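Local structure of EIAV protease (Equine infectious anemia virus, 1FMB) at residues T30-T35 / T51-V56; T78-A83 / T88-D93; T10-I15 / P19-L24; A36-L41 / G45-G50. The protein probably cuts the viral polyproteins as a homodimeric retroviral aspartic protease, its substrate cleft here occupied by the inhibitor HBY-793. The protein carries 1 engineered substitution. All blocks are in the same frame, centred on the assembly; numbering follows the deposited sequence.

Interaction 1: T30-T35 / T51-V56. Engineered in segment 51-56: Gly54 (natural residue Ile). With HYB ([2-(2-methyl-propane-2-sulfonylmethyl)-3-naphthalen-1-yl-propionyl-valinyl]-phenylalaninol), chain B.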
loop_
_atom_site.group_PDB
_atom_site.type_symbol
_atom_site.label_atom_id
_atom_site.label_comp_id
_atom_site.label_asym_id
_atom_site.label_seq_id
_atom_site.Cartn_x
_atom_site.Cartn_y
_atom_site.Cartn_z
ATOM N N THR A 30 -2.706 -5.218 7.234
ATOM C CA THR A 30 -3.993 -5.328 7.886
ATOM C C THR A 30 -4.836 -4.139 7.496
ATOM O O THR A 30 -4.426 -3.163 6.865
ATOM C CB THR A 30 -3.659 -5.396 9.415
ATOM O OG1 THR A 30 -4.890 -5.726 10.069
ATOM C CG2 THR A 30 -3.150 -4.058 9.913
ATOM N N SER A 31 -6.120 -4.271 7.728
ATOM C CA SER A 31 -7.109 -3.240 7.295
ATOM C C SER A 31 -7.371 -2.214 8.409
ATOM O O SER A 31 -7.455 -2.600 9.571
ATOM C CB SER A 31 -8.342 -4.029 6.998
ATOM O OG SER A 31 -8.186 -4.867 5.853
ATOM N N VAL A 32 -7.582 -0.965 8.030
ATOM C CA VAL A 32 -7.781 0.109 8.994
ATOM C C VAL A 32 -8.901 1.050 8.572
ATOM O O VAL A 32 -8.999 1.560 7.469
ATOM C CB VAL A 32 -6.477 0.959 9.008
ATOM C CG1 VAL A 32 -6.546 1.987 10.170
ATOM C CG2 VAL A 32 -5.282 0.037 9.302
ATOM N N LEU A 33 -9.790 1.276 9.509
ATOM C CA LEU A 33 -10.904 2.232 9.277
ATOM C C LEU A 33 -10.407 3.550 9.898
ATOM O O LEU A 33 -9.838 3.597 11.020
ATOM C CB LEU A 33 -11.952 1.564 10.138
ATOM C CG LEU A 33 -13.416 1.908 10.183
ATOM C CD1 LEU A 33 -13.966 1.835 8.751
ATOM C CD2 LEU A 33 -14.077 0.927 11.147
ATOM N N THR A 34 -10.718 4.616 9.157
ATOM C CA THR A 34 -10.379 5.947 9.714
ATOM C C THR A 34 -11.363 6.202 10.856
ATOM O O THR A 34 -12.486 5.690 10.949
ATOM C CB THR A 34 -10.465 7.085 8.704
ATOM O OG1 THR A 34 -11.850 7.339 8.297
ATOM C CG2 THR A 34 -9.739 6.892 7.395
ATOM N N THR A 35 -10.979 6.976 11.866
ATOM C CA THR A 35 -11.893 7.286 12.967
ATOM C C THR A 35 -13.181 8.014 12.504
ATOM O O THR A 35 -14.222 7.748 13.145
ATOM C CB THR A 35 -11.131 8.259 13.888
ATOM O OG1 THR A 35 -9.903 7.624 14.291
ATOM C CG2 THR A 35 -12.006 8.624 15.082
ATOM N N THR A 51 -2.262 -2.128 19.681
ATOM C CA THR A 51 -0.856 -1.722 19.849
ATOM C C THR A 51 -0.187 -1.112 18.605
ATOM O O THR A 51 1.008 -1.291 18.348
ATOM C CB THR A 51 0.071 -2.933 20.025
ATOM O OG1 THR A 51 -0.165 -3.836 18.916
ATOM C CG2 THR A 51 -0.222 -3.578 21.383
ATOM N N GLY A 52 -0.891 -0.356 17.837
ATOM C CA GLY A 52 -0.633 0.463 16.717
ATOM C C GLY A 52 -0.214 -0.086 15.389
ATOM O O GLY A 52 -0.119 -1.300 15.238
ATOM N N ILE A 53 -0.077 0.857 14.460
ATOM C CA ILE A 53 0.409 0.439 13.139
ATOM C C ILE A 53 1.610 1.354 12.833
ATOM O O ILE A 53 1.737 2.483 13.341
ATOM C CB ILE A 53 -0.700 0.630 12.068
ATOM C CG1 ILE A 53 -1.174 2.051 12.195
ATOM C CG2 ILE A 53 -1.661 -0.535 12.268
ATOM C CD1 ILE A 53 -2.307 2.333 11.223
ATOM N N GLY A 54 2.493 0.887 11.933
ATOM C CA GLY A 54 3.675 1.660 11.543
ATOM C C GLY A 54 3.547 1.903 10.054
ATOM O O GLY A 54 3.084 1.028 9.323
ATOM N N GLY A 55 3.984 3.094 9.642
ATOM C CA GLY A 55 3.967 3.448 8.242
ATOM C C GLY A 55 5.087 4.473 8.058
ATOM O O GLY A 55 6.042 4.639 8.848
ATOM N N VAL A 56 4.952 5.118 6.907
ATOM C CA VAL A 56 5.934 6.107 6.503
ATOM C C VAL A 56 6.497 7.017 7.579
ATOM O O VAL A 56 7.723 6.998 7.774
ATOM C CB VAL A 56 5.234 6.906 5.368
ATOM C CG1 VAL A 56 5.595 8.378 5.322
ATOM C CG2 VAL A 56 5.628 6.180 4.092
HETATM S S1 HYB B . 1.972 -2.833 10.734
HETATM O O2 HYB B . 3.019 -2.166 11.457
HETATM O O3 HYB B . 0.769 -2.117 10.460
HETATM C C4 HYB B . 8.194 -2.162 8.949
HETATM C C5 HYB B . 7.146 -1.542 9.560
HETATM C C6 HYB B . 5.802 -1.695 9.036
HETATM C C7 HYB B . 5.582 -2.456 7.943
HETATM C C8 HYB B . 6.713 -3.142 7.239
HETATM C C9 HYB B . 7.994 -2.974 7.782
HETATM C C10 HYB B . 9.119 -3.622 7.168
HETATM C C11 HYB B . 8.932 -4.387 6.046
HETATM C C12 HYB B . 7.633 -4.549 5.490
HETATM C C13 HYB B . 6.536 -3.928 6.094
HETATM O O14 HYB B . 2.372 -0.003 1.835
HETATM C C15 HYB B . 2.221 1.428 2.156
HETATM N N16 HYB B . 2.037 0.722 4.474
HETATM C C17 HYB B . 2.828 1.583 3.578
HETATM C C18 HYB B . 4.298 1.101 3.632
HETATM C C19 HYB B . 5.157 1.427 4.836
HETATM C C20 HYB B . 5.350 0.547 5.906
HETATM C C21 HYB B . 6.194 0.836 6.986
HETATM C C22 HYB B . 6.868 2.062 7.003
HETATM C C23 HYB B . 6.714 2.946 5.939
HETATM C C24 HYB B . 5.868 2.639 4.869
HETATM N N25 HYB B . 1.692 -0.542 7.229
HETATM C C26 HYB B . 0.628 0.055 6.380
HETATM C C27 HYB B . 1.390 1.195 5.601
HETATM O O28 HYB B . 1.375 2.381 5.891
HETATM C C29 HYB B . -0.597 0.576 7.171
HETATM C C30 HYB B . -1.481 1.483 6.299
HETATM C C31 HYB B . -1.349 -0.669 7.694
HETATM C C32 HYB B . 1.883 -1.881 7.385
HETATM O O33 HYB B . 1.200 -2.734 6.804
HETATM C C34 HYB B . 3.081 -2.279 8.273
HETATM C C35 HYB B . 4.208 -2.668 7.282
HETATM C C36 HYB B . 2.746 -3.453 9.249
HETATM C C37 HYB B . 0.288 -5.058 11.006
HETATM C C38 HYB B . 1.470 -4.325 11.690
HETATM C C39 HYB B . 0.943 -3.784 13.041
HETATM C C40 HYB B . 2.690 -5.254 11.907
#
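The flap of a retroviral aspartic protease meets the wall of the substrate cleft where Ile53 comes down on Thr30 and Val32. Strand 53-55 is the first arm of the flap hairpin, and residues 30-35 carry the chain from the cleft floor into strand 32-34. The two backbones stay well apart, Thr30 CA and Ile53 CA being 9.0 Å from each other, and no hydrogen bond joins them; side chains alone bridge the gap. Ile53 CG1 sits between its own backbone N and carbonyl carbon (chi1 52°), and the chain then runs extended, which carries CD1 across to Val32 CG2 at 4.2 Å. The other branch, CG2, faces Thr30 CG2 more loosely, at 4.5 Å. Leu81 of the neighbouring strand and Val56 of the second subunit also pack on Ile53, so the contact is an apolar corner completed by the partner subunit. The inhibitor uses the flap backbone much as an adjoining strand would. Gly54, an engineered residue that replaces isoleucine, donates its N-H to sulfonyl oxygen O2 (N to O2 3.1 Å, 145° at the hydrogen) and accepts from inhibitor N25 on its O at 3.0 Å, so both the N-H and the C=O of this residue are engaged by the inhibitor. The tert-butyl group touches both wall and flap: methyl C37 lies 3.7 Å from Thr30 CG2, and methyl C39 lies 3.5 Å from Gly52 O. The second sulfonyl oxygen, O3, rests against the flap side chain, 3.4 Å from Ile53 CG2.

Interaction 2: T78-A83 / T88-D93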
loop_
_atom_site.group_PDB
_atom_site.type_symbol
_atom_site.label_atom_id
_atom_site.label_comp_id
_atom_site.label_asym_id
_atom_site.label_seq_id
_atom_site.Cartn_x
_atom_site.Cartn_y
_atom_site.Cartn_z
ATOM N N THR A 78 -15.199 -9.805 10.811
ATOM C CA THR A 78 -13.828 -9.794 11.303
ATOM C C THR A 78 -13.596 -8.575 12.178
ATOM O O THR A 78 -14.580 -7.962 12.603
ATOM C CB THR A 78 -12.916 -9.805 10.059
ATOM O OG1 THR A 78 -11.571 -9.958 10.525
ATOM C CG2 THR A 78 -13.107 -8.556 9.217
ATOM N N ARG A 79 -12.357 -8.278 12.552
ATOM C CA ARG A 79 -12.047 -7.121 13.334
ATOM C C ARG A 79 -11.245 -6.185 12.420
ATOM O O ARG A 79 -10.492 -6.674 11.557
ATOM C CB ARG A 79 -11.216 -7.372 14.576
ATOM C CG ARG A 79 -12.151 -7.786 15.710
ATOM C CD ARG A 79 -11.760 -7.025 16.959
ATOM N NE ARG A 79 -11.909 -7.856 18.144
ATOM C CZ ARG A 79 -10.930 -7.921 19.053
ATOM N NH1 ARG A 79 -9.774 -7.273 18.941
ATOM N NH2 ARG A 79 -11.125 -8.699 20.115
ATOM N N MET A 80 -11.408 -4.876 12.550
ATOM C CA MET A 80 -10.665 -3.932 11.757
ATOM C C MET A 80 -10.021 -2.964 12.767
ATOM O O MET A 80 -10.640 -2.712 13.804
ATOM C CB MET A 80 -11.566 -3.027 10.911
ATOM C CG MET A 80 -11.742 -3.602 9.518
ATOM S SD MET A 80 -12.742 -2.554 8.458
ATOM C CE MET A 80 -11.625 -1.482 7.536
ATOM N N LEU A 81 -8.834 -2.475 12.455
ATOM C CA LEU A 81 -8.254 -1.481 13.362
ATOM C C LEU A 81 -8.881 -0.130 13.060
ATOM O O LEU A 81 -9.479 0.094 11.965
ATOM C CB LEU A 81 -6.743 -1.343 13.088
ATOM C CG LEU A 81 -5.985 -2.674 13.239
ATOM C CD1 LEU A 81 -4.500 -2.465 12.993
ATOM C CD2 LEU A 81 -6.230 -3.235 14.634
ATOM N N VAL A 82 -8.873 0.820 13.984
ATOM C CA VAL A 82 -9.400 2.189 13.793
ATOM C C VAL A 82 -8.255 3.177 14.101
ATOM O O VAL A 82 -7.554 3.043 15.127
ATOM C CB VAL A 82 -10.609 2.469 14.691
ATOM C CG1 VAL A 82 -11.081 3.871 14.380
ATOM C CG2 VAL A 82 -11.690 1.404 14.486
ATOM N N ALA A 83 -7.961 4.137 13.235
ATOM C CA ALA A 83 -6.853 5.080 13.505
ATOM C C ALA A 83 -7.041 6.396 12.815
ATOM O O ALA A 83 -7.832 6.500 11.847
ATOM C CB ALA A 83 -5.520 4.400 13.094
ATOM N N THR A 88 -9.725 4.962 4.453
ATOM C CA THR A 88 -9.949 3.626 5.037
ATOM C C THR A 88 -9.347 2.659 4.004
ATOM O O THR A 88 -9.486 2.853 2.800
ATOM C CB THR A 88 -11.460 3.377 5.104
ATOM O OG1 THR A 88 -11.908 4.095 6.272
ATOM C CG2 THR A 88 -11.741 1.881 5.271
ATOM N N ILE A 89 -8.609 1.736 4.602
ATOM C CA ILE A 89 -7.831 0.738 3.843
ATOM C C ILE A 89 -8.202 -0.692 4.101
ATOM O O ILE A 89 -8.334 -1.193 5.217
ATOM C CB ILE A 89 -6.357 0.967 4.337
ATOM C CG1 ILE A 89 -5.882 2.376 3.977
ATOM C CG2 ILE A 89 -5.369 -0.120 3.874
ATOM C CD1 ILE A 89 -4.489 2.688 4.436
ATOM N N LEU A 90 -8.419 -1.413 3.001
ATOM C CA LEU A 90 -8.623 -2.837 3.040
ATOM C C LEU A 90 -7.200 -3.378 2.674
ATOM O O LEU A 90 -6.680 -3.192 1.555
ATOM C CB LEU A 90 -9.619 -3.269 1.950
ATOM C CG LEU A 90 -10.991 -3.652 2.485
ATOM C CD1 LEU A 90 -11.467 -2.826 3.654
ATOM C CD2 LEU A 90 -12.006 -3.749 1.355
ATOM N N GLY A 91 -6.572 -4.032 3.654
ATOM C CA GLY A 91 -5.242 -4.593 3.426
ATOM C C GLY A 91 -5.378 -6.086 3.068
ATOM O O GLY A 91 -6.470 -6.626 2.900
ATOM N N ARG A 92 -4.252 -6.779 3.179
ATOM C CA ARG A 92 -4.123 -8.180 2.759
ATOM C C ARG A 92 -5.017 -9.151 3.499
ATOM O O ARG A 92 -5.444 -10.145 2.889
ATOM C CB ARG A 92 -2.630 -8.600 2.791
ATOM C CG ARG A 92 -1.774 -7.841 1.723
ATOM C CD ARG A 92 -0.380 -8.563 1.674
ATOM N NE ARG A 92 0.359 -8.484 2.921
ATOM C CZ ARG A 92 0.456 -9.382 3.892
ATOM N NH1 ARG A 92 -0.120 -10.613 3.801
ATOM N NH2 ARG A 92 1.160 -9.180 5.013
ATOM N N ASP A 93 -5.270 -8.903 4.776
ATOM C CA ASP A 93 -6.131 -9.804 5.524
ATOM C C ASP A 93 -7.499 -9.855 4.894
ATOM O O ASP A 93 -7.953 -10.956 4.595
ATOM C CB ASP A 93 -6.197 -9.421 7.011
ATOM C CG ASP A 93 -6.698 -7.998 7.238
ATOM O OD1 ASP A 93 -6.651 -7.111 6.386
ATOM O OD2 ASP A 93 -7.205 -7.694 8.335
#
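Met80 lays its terminal methyl over the backbone and side chains of residues 88-90. CE is 4.0 Å from Ile89 O, and at 4.1 Å it meets both Thr88 CG2 and Leu90 CD1, so one methyl group makes every close contact between 78-83 and 88-93. The chain reaches there by running straight through chi2 and bending at the sulfur (chi3 94°). It crosses the Thr88 side chain at about a right angle. Thr88 presents its methyl because CG2 is anti to the backbone N, while OG1 is turned elsewhere, to His37 ND1 and to Thr34 N. Leu90 starts off in the other direction, its CB pointing away from 78-83, and only the CD1 branch comes back to the methionine. No hydrogen bond links the two segments, and their nearest CA atoms, those of Met80 and Leu90, are 9.0 Å apart. What separates them is strand 32-34, which pairs with strand 74-83 and bonds from Val32 to Ile89; these strands belong to the psi-shaped sheet arrangement of aspartic proteases. Leu33 of that strand touches both Met80 and Thr88. Ile89, facing the cleft, touches the bound inhibitor. Beyond it Gly91 stands at the N-cap position of helix 92-97. The next residue, Arg92, forms a salt bridge from NH2 to Asp29 OD1 and a hydrogen bond from NH1 to Leu5 O of the second subunit.

Interaction 3: T10-I15 / P19-L24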
loop_
_atom_site.group_PDB
_atom_site.type_symbol
_atom_site.label_atom_id
_atom_site.label_comp_id
_atom_site.label_asym_id
_atom_site.label_seq_id
_atom_site.Cartn_x
_atom_site.Cartn_y
_atom_site.Cartn_z
ATOM N N THR A 10 -9.882 2.065 -5.810
ATOM C CA THR A 10 -10.895 2.253 -4.780
ATOM C C THR A 10 -12.202 1.530 -5.152
ATOM O O THR A 10 -12.468 1.384 -6.346
ATOM C CB THR A 10 -11.256 3.719 -4.486
ATOM O OG1 THR A 10 -11.668 4.452 -5.664
ATOM C CG2 THR A 10 -10.034 4.473 -3.957
ATOM N N THR A 11 -12.927 1.165 -4.081
ATOM C CA THR A 11 -14.224 0.521 -4.363
ATOM C C THR A 11 -15.150 0.836 -3.201
ATOM O O THR A 11 -14.681 1.292 -2.150
ATOM C CB THR A 11 -14.146 -0.997 -4.554
ATOM O OG1 THR A 11 -15.328 -1.411 -5.242
ATOM C CG2 THR A 11 -14.020 -1.776 -3.257
ATOM N N ILE A 12 -16.454 0.664 -3.435
ATOM C CA ILE A 12 -17.427 0.869 -2.369
ATOM C C ILE A 12 -17.712 -0.476 -1.729
ATOM O O ILE A 12 -18.005 -1.502 -2.392
ATOM C CB ILE A 12 -18.747 1.473 -2.970
ATOM C CG1 ILE A 12 -18.300 2.859 -3.448
ATOM C CG2 ILE A 12 -19.791 1.433 -1.873
ATOM C CD1 ILE A 12 -19.188 3.807 -4.185
ATOM N N VAL A 13 -17.641 -0.553 -0.416
ATOM C CA VAL A 13 -17.950 -1.778 0.335
ATOM C C VAL A 13 -18.977 -1.420 1.419
ATOM O O VAL A 13 -19.084 -0.261 1.880
ATOM C CB VAL A 13 -16.827 -2.537 1.066
ATOM C CG1 VAL A 13 -15.773 -3.077 0.090
ATOM C CG2 VAL A 13 -16.097 -1.740 2.135
ATOM N N LEU A 14 -19.762 -2.385 1.915
ATOM C CA LEU A 14 -20.652 -2.000 3.032
ATOM C C LEU A 14 -19.941 -2.464 4.311
ATOM O O LEU A 14 -19.581 -3.612 4.371
ATOM C CB LEU A 14 -22.045 -2.705 3.022
ATOM C CG LEU A 14 -22.927 -2.175 1.854
ATOM C CD1 LEU A 14 -24.125 -3.076 1.578
ATOM C CD2 LEU A 14 -23.431 -0.775 2.156
ATOM N N ILE A 15 -19.669 -1.561 5.283
ATOM C CA ILE A 15 -19.092 -2.013 6.528
ATOM C C ILE A 15 -20.192 -1.742 7.556
ATOM O O ILE A 15 -20.656 -0.576 7.659
ATOM C CB ILE A 15 -17.813 -1.207 6.837
ATOM C CG1 ILE A 15 -16.866 -1.517 5.679
ATOM C CG2 ILE A 15 -17.323 -1.647 8.232
ATOM C CD1 ILE A 15 -15.511 -0.829 5.551
ATOM N N PRO A 19 -22.267 2.236 3.382
ATOM C CA PRO A 19 -21.447 2.262 2.157
ATOM C C PRO A 19 -20.242 3.178 2.365
ATOM O O PRO A 19 -20.374 4.363 2.768
ATOM C CB PRO A 19 -22.447 2.608 1.060
ATOM C CG PRO A 19 -23.499 3.412 1.780
ATOM C CD PRO A 19 -23.554 2.905 3.202
ATOM N N LEU A 20 -19.021 2.604 2.166
ATOM C CA LEU A 20 -17.823 3.468 2.354
ATOM C C LEU A 20 -16.879 3.252 1.170
ATOM O O LEU A 20 -16.764 2.102 0.762
ATOM C CB LEU A 20 -17.008 2.972 3.576
ATOM C CG LEU A 20 -17.642 3.255 4.962
ATOM C CD1 LEU A 20 -16.763 2.758 6.114
ATOM C CD2 LEU A 20 -17.791 4.747 5.114
ATOM N N ASN A 21 -16.154 4.262 0.708
ATOM C CA ASN A 21 -15.187 4.153 -0.390
ATOM C C ASN A 21 -13.866 3.783 0.324
ATOM O O ASN A 21 -13.558 4.459 1.310
ATOM C CB ASN A 21 -14.888 5.443 -1.138
ATOM C CG ASN A 21 -14.391 5.230 -2.569
ATOM O OD1 ASN A 21 -15.043 4.713 -3.502
ATOM N ND2 ASN A 21 -13.148 5.692 -2.758
ATOM N N VAL A 22 -13.270 2.700 -0.125
ATOM C CA VAL A 22 -12.059 2.179 0.526
ATOM C C VAL A 22 -10.900 1.981 -0.436
ATOM O O VAL A 22 -11.211 1.759 -1.598
ATOM C CB VAL A 22 -12.318 0.823 1.207
ATOM C CG1 VAL A 22 -13.483 0.980 2.195
ATOM C CG2 VAL A 22 -12.694 -0.345 0.353
ATOM N N LEU A 23 -9.654 2.035 0.008
ATOM C CA LEU A 23 -8.507 1.881 -0.867
ATOM C C LEU A 23 -8.140 0.408 -0.804
ATOM O O LEU A 23 -8.069 -0.119 0.335
ATOM C CB LEU A 23 -7.369 2.754 -0.328
ATOM C CG LEU A 23 -6.009 2.539 -1.015
ATOM C CD1 LEU A 23 -6.062 2.960 -2.469
ATOM C CD2 LEU A 23 -4.914 3.355 -0.329
ATOM N N LEU A 24 -7.880 -0.294 -1.896
ATOM C CA LEU A 24 -7.473 -1.708 -1.920
ATOM C C LEU A 24 -5.925 -1.664 -1.940
ATOM O O LEU A 24 -5.287 -1.220 -2.911
ATOM C CB LEU A 24 -7.951 -2.361 -3.220
ATOM C CG LEU A 24 -9.493 -2.140 -3.349
ATOM C CD1 LEU A 24 -9.986 -2.742 -4.663
ATOM C CD2 LEU A 24 -10.126 -2.780 -2.160
#
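Val13 and Val22 form the apolar centre, crossing at about a right angle with Val13 CG2 3.8 Å from Val22 CG1. Beside them Ile15 CD1 meets Leu20 CD1 at 3.8 Å, again nearly perpendicular, and also borders Val22. At the other end Thr11 lies alongside Val22, pointing the same way, its CG2 4.1 Å from Val22 CG2. This buried face packs on Leu90, Leu41 and Val67. Between the strands, two hydrogen-bonded pairs give four backbone bonds: Thr11 and Val22 exchange both of theirs, with Val22 N to Thr11 O at 2.8 Å, and Val13 and Leu20 do likewise. On the outer face Pro19 is flanked by two aliphatic side chains, Leu14 CD2 coming within 3.7 Å of its CB and Ile12 CG2 within 4.1 Å. Polar groups take over farther along: Asn21 CG is anti to the backbone N (chi1 -155°), which lays the amide toward Thr10, with ND2 3.2 Å from Thr10 CB, yet its angle to Thr10 OG1 is too poor for a hydrogen bond. On the face of Val13 and Val22, Thr11 OG1 is hydrogen-bonded to Lys71 NZ, which also bonds Ile12 O. The whole is an antiparallel beta hairpin of the retroviral protease fold, whose second strand runs into the Asp-Thr-Gly motif; Leu24 O accepts from Thr26 OG1 of the second subunit, part of the fireman's grip across the dimer.

Interaction 4: A36-L41 / G45-G50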
loop_
_atom_site.group_PDB
_atom_site.type_symbol
_atom_site.label_atom_id
_atom_site.label_comp_id
_atom_site.label_asym_id
_atom_site.label_seq_id
_atom_site.Cartn_x
_atom_site.Cartn_y
_atom_site.Cartn_z
ATOM N N ALA A 36 -13.115 8.865 11.498
ATOM C CA ALA A 36 -14.227 9.635 10.944
ATOM C C ALA A 36 -15.203 8.599 10.368
ATOM O O ALA A 36 -16.394 8.745 10.626
ATOM C CB ALA A 36 -13.875 10.587 9.819
ATOM N N HIS A 37 -14.720 7.539 9.694
ATOM C CA HIS A 37 -15.614 6.503 9.185
ATOM C C HIS A 37 -16.249 5.687 10.310
ATOM O O HIS A 37 -17.446 5.392 10.224
ATOM C CB HIS A 37 -14.898 5.577 8.194
ATOM C CG HIS A 37 -14.782 6.213 6.850
ATOM N ND1 HIS A 37 -14.062 5.655 5.808
ATOM C CD2 HIS A 37 -15.186 7.427 6.393
ATOM C CE1 HIS A 37 -14.153 6.413 4.739
ATOM N NE2 HIS A 37 -14.829 7.516 5.055
ATOM N N TYR A 38 -15.521 5.343 11.375
ATOM C CA TYR A 38 -15.991 4.571 12.520
ATOM C C TYR A 38 -17.145 5.343 13.164
ATOM O O TYR A 38 -18.221 4.805 13.481
ATOM C CB TYR A 38 -14.801 4.273 13.440
ATOM C CG TYR A 38 -15.272 3.729 14.768
ATOM C CD1 TYR A 38 -15.499 2.371 14.908
ATOM C CD2 TYR A 38 -15.435 4.594 15.857
ATOM C CE1 TYR A 38 -15.990 1.887 16.111
ATOM C CE2 TYR A 38 -15.908 4.097 17.057
ATOM C CZ TYR A 38 -16.155 2.754 17.178
ATOM O OH TYR A 38 -16.630 2.193 18.343
ATOM N N ASN A 39 -17.003 6.656 13.264
ATOM C CA ASN A 39 -18.035 7.521 13.846
ATOM C C ASN A 39 -19.287 7.656 13.008
ATOM O O ASN A 39 -20.335 8.073 13.493
ATOM C CB ASN A 39 -17.499 8.935 14.072
ATOM C CG ASN A 39 -16.460 8.928 15.184
ATOM O OD1 ASN A 39 -15.632 9.841 15.233
ATOM N ND2 ASN A 39 -16.438 7.987 16.097
ATOM N N ARG A 40 -19.221 7.329 11.732
ATOM C CA ARG A 40 -20.343 7.403 10.815
ATOM C C ARG A 40 -21.010 6.048 10.602
ATOM O O ARG A 40 -22.030 6.018 9.914
ATOM C CB ARG A 40 -19.807 7.791 9.419
ATOM C CG ARG A 40 -19.835 9.246 9.007
ATOM C CD ARG A 40 -18.952 9.473 7.778
ATOM N NE ARG A 40 -19.384 8.797 6.562
ATOM C CZ ARG A 40 -18.839 8.980 5.363
ATOM N NH1 ARG A 40 -17.846 9.847 5.144
ATOM N NH2 ARG A 40 -19.282 8.332 4.298
ATOM N N LEU A 41 -20.471 4.935 11.127
ATOM C CA LEU A 41 -21.091 3.642 10.913
ATOM C C LEU A 41 -22.495 3.626 11.506
ATOM O O LEU A 41 -22.734 4.162 12.591
ATOM C CB LEU A 41 -20.230 2.542 11.550
ATOM C CG LEU A 41 -18.819 2.345 10.979
ATOM C CD1 LEU A 41 -18.182 1.182 11.718
ATOM C CD2 LEU A 41 -18.723 2.038 9.471
ATOM N N GLY A 45 -19.582 -2.000 17.179
ATOM C CA GLY A 45 -19.442 -2.973 18.262
ATOM C C GLY A 45 -18.429 -2.293 19.239
ATOM O O GLY A 45 -18.094 -1.137 19.028
ATOM N N ARG A 46 -17.968 -3.059 20.193
ATOM C CA ARG A 46 -17.041 -2.559 21.185
ATOM C C ARG A 46 -15.716 -2.182 20.535
ATOM O O ARG A 46 -15.390 -2.421 19.373
ATOM C CB ARG A 46 -16.933 -3.546 22.324
ATOM N N LYS A 47 -14.940 -1.475 21.341
ATOM C CA LYS A 47 -13.609 -0.987 20.939
ATOM C C LYS A 47 -12.624 -1.735 21.828
ATOM O O LYS A 47 -12.754 -1.761 23.068
ATOM C CB LYS A 47 -13.849 0.475 21.198
ATOM C CG LYS A 47 -13.259 1.726 20.650
ATOM C CD LYS A 47 -13.846 2.963 21.314
ATOM C CE LYS A 47 -13.054 4.229 21.029
ATOM N NZ LYS A 47 -11.870 4.436 21.913
ATOM N N TYR A 48 -11.648 -2.449 21.311
ATOM C CA TYR A 48 -10.625 -3.195 22.031
ATOM C C TYR A 48 -9.309 -2.436 21.818
ATOM O O TYR A 48 -9.033 -2.061 20.689
ATOM C CB TYR A 48 -10.417 -4.596 21.477
ATOM C CG TYR A 48 -11.762 -5.299 21.579
ATOM C CD1 TYR A 48 -12.124 -5.809 22.828
ATOM C CD2 TYR A 48 -12.635 -5.425 20.511
ATOM C CE1 TYR A 48 -13.338 -6.461 22.990
ATOM C CE2 TYR A 48 -13.848 -6.077 20.675
ATOM C CZ TYR A 48 -14.201 -6.589 21.910
ATOM O OH TYR A 48 -15.406 -7.245 22.111
ATOM N N GLN A 49 -8.579 -2.169 22.893
ATOM C CA GLN A 49 -7.344 -1.392 22.782
ATOM C C GLN A 49 -6.373 -2.156 21.895
ATOM O O GLN A 49 -6.344 -3.386 21.974
ATOM C CB GLN A 49 -6.768 -1.148 24.183
ATOM C CG GLN A 49 -5.476 -0.378 24.284
ATOM C CD GLN A 49 -5.494 1.130 24.211
ATOM O OE1 GLN A 49 -5.476 1.826 25.240
ATOM N NE2 GLN A 49 -5.506 1.636 22.978
ATOM N N GLY A 50 -5.583 -1.472 21.074
ATOM C CA GLY A 50 -4.653 -2.191 20.186
ATOM C C GLY A 50 -3.243 -1.658 20.430
ATOM O O GLY A 50 -3.074 -0.839 21.332
#
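Tyr38 reaches out from the helix to the 45-50 segment with its hydroxyl alone, which ends beside Gly45 and Lys47. CG is anti to the backbone N (chi1 168°), and the ring therefore projects straight off helix 35-40. OH stops 3.7 Å from Gly45 O, too long to count as a hydrogen bond, and 4.1 Å from both CG and CD of Lys47, whose aliphatic chain crosses the tyrosine at about a right angle. The close packing lies on the inner side. There the buried ring meets Phe63 edge-to-face and rests on Thr65, while Leu33 and Val82 touch its CB. Lys47 is the loose, solvent-facing side: its chain runs extended to CD and CE, then bends at chi4 (-83°), and the charged end makes a cation-pi contact with the same Phe63. Arg46, next to it, has no side chain modelled past CB, although its O accepts a hydrogen bond from Thr65 OG1. Little surface is shared, about 111 Å² in all. At the helix end Arg40 N bonds to His37 O at 3.0 Å, and Arg44 NH1 takes up Tyr38 O, tying the intervening turn back to the helix. The arrangement corresponds to the flap elbow of retroviral proteases, the bend through which the chain passes before it rises into the flap.

How the interactions relate
Along the chain the order is interaction 3, then interaction 1 with interaction 4 nested inside the loop it closes, and last interaction 2. All reach one mixed, curled sheet. Interaction 2 lies nearest the chain centre, about 7 Å from interaction 1 and 11 Å from interactions 3 and 4, centre to centre. Interactions 1 and 3 lie on opposite sides of that centre, about 16 Å apart, and both touch the second subunit. Leu33 links several of them through the core by packing on Leu20 and Leu41. Strand 89-90 pairs in parallel with 18-24, joining the hairpin to the cleft wall, while the elbow at interaction 4 leads into the flap over the inhibitor.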